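PDB 5UZ8: cadherin-23 from Mus musculus, which probably mediates calcium-dependent adhesion in hearing and mechanotransduction, as a cadherin built from a string of calcium-linked extracellular repeats. Local coordinates for residues 110-115 against 141-146. Sequence-based numbering, arbitrary orientation.
Sequences NDNNPI and TDADSG. With CA (calcium ion), chain I; CA (calcium ion), chain J; CA (calcium ion), chain K.
The calcium-binding linker between two consecutive cadherin repeats is built here from segment 110-115, which carries the end of the DxNDN linker motif, and loop 141-146, with the Asp-x-Asp signature of the following repeat. Asp144 spreads its carboxylate over two metals: OD2 lies 2.4 Å from the calcium of chain I, and OD1 lies 2.3 Å from that of chain J. The chain I ion is also held by Asn110 OD1, Asn112 O, both carboxylate oxygens of Asp142, the side chain of Asp193 and the backbone O of Phe148. CG of Asn110 is anti to the backbone N (chi1 -170°), which helps carry OD1 to the ion; its amide also has a polar partner in Asn201. Asp111 OD1 shares the chain J ion with Asp144 and with Glu21 and Glu77 of the preceding repeat, so this ion ties both repeats together; Asp111 OD2 binds the chain K calcium.

Asn112 adds two hydrogen bonds to the metals' hold on the Asp144 carboxylate: backbone N meets the syn lone pair of OD2 (144°), and ND2 gives OD1 a straighter bond (172°) from above the carboxylate plane. ND2 also donates to a water on the chain K ion. With an alanine here, Asp144 OD1 and that water would probably each lose a donor, leaving the carboxylate to its metal bonds and the backbone N-H. Asp142 OD1 closes an Asx turn by accepting from Asp144 N at 3.0 Å. Farther along, Ile115 and Thr141 form an antiparallel hydrogen-bonded pair, both N-to-O distances being 2.9 Å.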
ATOM      1  N   ASN A 110      15.347  -9.809  14.260  1.00 15.48           N
ATOM      2  CA  ASN A 110      14.374  -9.126  13.456  1.00 16.39           C
ATOM      3  C   ASN A 110      14.308  -7.653  13.841  1.00 16.53           C
ATOM      4  O   ASN A 110      13.337  -7.195  14.466  1.00 17.17           O
ATOM      5  CB  ASN A 110      13.001  -9.797  13.553  1.00 17.41           C
ATOM      6  CG  ASN A 110      12.023  -9.250  12.532  1.00 18.25           C
ATOM      7  OD1 ASN A 110      12.440  -8.737  11.505  1.00 17.80           O
ATOM      8  ND2 ASN A 110      10.737  -9.360  12.801  1.00 19.02           N
ATOM      9  N   ASP A 111      15.337  -6.913  13.424  1.00 14.16           N
ATOM     10  CA  ASP A 111      15.469  -5.493  13.771  1.00 15.44           C
ATOM     11  C   ASP A 111      15.195  -4.519  12.612  1.00 15.17           C
ATOM     12  O   ASP A 111      15.391  -3.306  12.774  1.00 16.42           O
ATOM     13  CB  ASP A 111      16.818  -5.204  14.470  1.00 16.29           C
ATOM     14  CG  ASP A 111      18.053  -5.553  13.629  1.00 15.96           C
ATOM     15  OD1 ASP A 111      17.984  -6.325  12.642  1.00 15.80           O
ATOM     16  OD2 ASP A 111      19.162  -5.115  14.027  1.00 16.64           O
ATOM     17  N   ASN A 112      14.732  -5.020  11.475  1.00 14.04           N
ATOM     18  CA  ASN A 112      14.330  -4.155  10.370  1.00 14.53           C
ATOM     19  C   ASN A 112      12.858  -4.384  10.013  1.00 14.44           C
ATOM     20  O   ASN A 112      12.411  -5.531   9.893  1.00 13.87           O
ATOM     21  CB  ASN A 112      15.206  -4.378   9.143  1.00 13.68           C
ATOM     22  CG  ASN A 112      16.624  -3.862   9.363  1.00 14.53           C
ATOM     23  OD1 ASN A 112      16.894  -2.681   9.128  1.00 15.06           O
ATOM     24  ND2 ASN A 112      17.497  -4.721   9.900  1.00 14.24           N
ATOM     25  N   ASN A 113      12.133  -3.292   9.821  1.00 15.58           N
ATOM     26  CA  ASN A 113      10.743  -3.354   9.382  1.00 15.84           C
ATOM     27  C   ASN A 113      10.713  -3.494   7.876  1.00 15.40           C
ATOM     28  O   ASN A 113      11.579  -2.924   7.204  1.00 15.52           O
ATOM     29  CB  ASN A 113      10.002  -2.058   9.712  1.00 17.28           C
ATOM     30  CG  ASN A 113       9.773  -1.878  11.198  1.00 19.22           C
ATOM     31  OD1 ASN A 113      10.687  -1.982  11.964  1.00 20.85           O
ATOM     32  ND2 ASN A 113       8.538  -1.613  11.594  1.00 21.57           N
ATOM     33  N   PRO A 114       9.631  -4.101   7.342  1.00 14.40           N
ATOM     34  CA  PRO A 114       9.394  -3.925   5.898  1.00 14.14           C
ATOM     35  C   PRO A 114       9.104  -2.471   5.612  1.00 14.48           C
ATOM     36  O   PRO A 114       8.405  -1.807   6.399  1.00 15.02           O
ATOM     37  CB  PRO A 114       8.176  -4.801   5.600  1.00 14.22           C
ATOM     38  CG  PRO A 114       7.941  -5.623   6.795  1.00 14.77           C
ATOM     39  CD  PRO A 114       8.575  -4.893   7.978  1.00 14.82           C
ATOM     40  N   ILE A 115       9.678  -1.963   4.544  1.00 14.71           N
ATOM     41  CA  ILE A 115       9.599  -0.536   4.178  1.00 15.77           C
ATOM     42  C   ILE A 115       9.099  -0.472   2.753  1.00 15.42           C
ATOM     43  O   ILE A 115       9.701  -1.073   1.857  1.00 14.32           O
ATOM     44  CB  ILE A 115      10.954   0.171   4.275  1.00 17.07           C
ATOM     45  CG1 ILE A 115      11.436   0.221   5.742  1.00 18.31           C
ATOM     46  CG2 ILE A 115      10.861   1.606   3.734  1.00 18.39           C
ATOM     47  CD1 ILE A 115      12.900   0.615   5.898  1.00 19.47           C
ATOM     48  N   THR A 141      10.370  -3.788   1.119  1.00 13.33           N
ATOM     49  CA  THR A 141      11.576  -4.590   1.232  1.00 13.16           C
ATOM     50  C   THR A 141      11.966  -4.703   2.682  1.00 13.12           C
ATOM     51  O   THR A 141      11.621  -3.830   3.488  1.00 13.17           O
ATOM     52  CB  THR A 141      12.734  -3.976   0.478  1.00 14.14           C
ATOM     53  OG1 THR A 141      13.011  -2.677   1.013  1.00 14.43           O
ATOM     54  CG2 THR A 141      12.414  -3.878  -1.010  1.00 14.68           C
ATOM     55  N   ASP A 142      12.675  -5.766   3.018  1.00 13.07           N
ATOM     56  CA  ASP A 142      13.060  -6.010   4.411  1.00 13.01           C
ATOM     57  C   ASP A 142      14.541  -6.429   4.445  1.00 13.39           C
ATOM     58  O   ASP A 142      14.939  -7.407   3.825  1.00 13.09           O
ATOM     59  CB  ASP A 142      12.172  -7.062   5.019  1.00 12.87           C
ATOM     60  CG  ASP A 142      12.323  -7.168   6.540  1.00 13.63           C
ATOM     61  OD1 ASP A 142      13.442  -7.466   7.021  1.00 12.97           O
ATOM     62  OD2 ASP A 142      11.303  -7.084   7.270  1.00 14.02           O
ATOM     63  N   ALA A 143      15.330  -5.677   5.199  1.00 13.79           N
ATOM     64  CA  ALA A 143      16.783  -5.862   5.264  1.00 14.13           C
ATOM     65  C   ALA A 143      17.306  -7.036   6.112  1.00 14.02           C
ATOM     66  O   ALA A 143      18.495  -7.323   6.059  1.00 13.69           O
ATOM     67  CB  ALA A 143      17.423  -4.552   5.732  1.00 14.91           C
ATOM     68  N   ASP A 144      16.435  -7.747   6.834  1.00 13.39           N
ATOM     69  CA  ASP A 144      16.853  -8.926   7.587  1.00 13.83           C
ATOM     70  C   ASP A 144      17.043 -10.129   6.647  1.00 13.93           C
ATOM     71  O   ASP A 144      17.103  -9.964   5.416  1.00 14.54           O
ATOM     72  CB  ASP A 144      15.839  -9.213   8.703  1.00 13.19           C
ATOM     73  CG  ASP A 144      15.749  -8.072   9.700  1.00 13.59           C
ATOM     74  OD1 ASP A 144      16.802  -7.616  10.182  1.00 13.90           O
ATOM     75  OD2 ASP A 144      14.627  -7.598   9.960  1.00 13.43           O
ATOM     76  N   SER A 145      17.159 -11.304   7.232  1.00 14.49           N
ATOM     77  CA  SER A 145      17.379 -12.541   6.520  1.00 14.96           C
ATOM     78  C   SER A 145      16.351 -13.607   6.918  1.00 14.77           C
ATOM     79  O   SER A 145      15.714 -13.541   7.968  1.00 14.63           O
ATOM     80  CB  SER A 145      18.802 -13.025   6.755  1.00 15.83           C
ATOM     81  OG  SER A 145      19.714 -12.057   6.173  1.00 17.30           O
ATOM     82  N   GLY A 146      16.182 -14.578   6.038  1.00 14.84           N
ATOM     83  CA  GLY A 146      15.328 -15.714   6.322  1.00 15.01           C
ATOM     84  C   GLY A 146      13.913 -15.253   6.634  1.00 14.42           C
ATOM     85  O   GLY A 146      13.418 -14.370   5.982  1.00 13.81           O
TER
HETATM   86 CA    CA I2608      12.330  -7.760   9.342  1.00 13.06          CA
HETATM   87 CA    CA J2609      18.692  -8.200  11.383  1.00 14.33          CA
HETATM   88 CA    CA K2610      20.799  -5.094  12.335  1.00 18.18          CA
HETATM   89  O   HOH W   1      19.765  -3.298  11.209  1.00 17.11           O
HETATM   90  O   HOH W   2      14.015  -2.981   5.978  1.00 13.47           O
HETATM   91  O   HOH W   3      11.733  -0.374   0.173  1.00 19.99           O
HETATM   92  O   HOH W   4      21.810  -3.349  13.733  1.00 17.44           O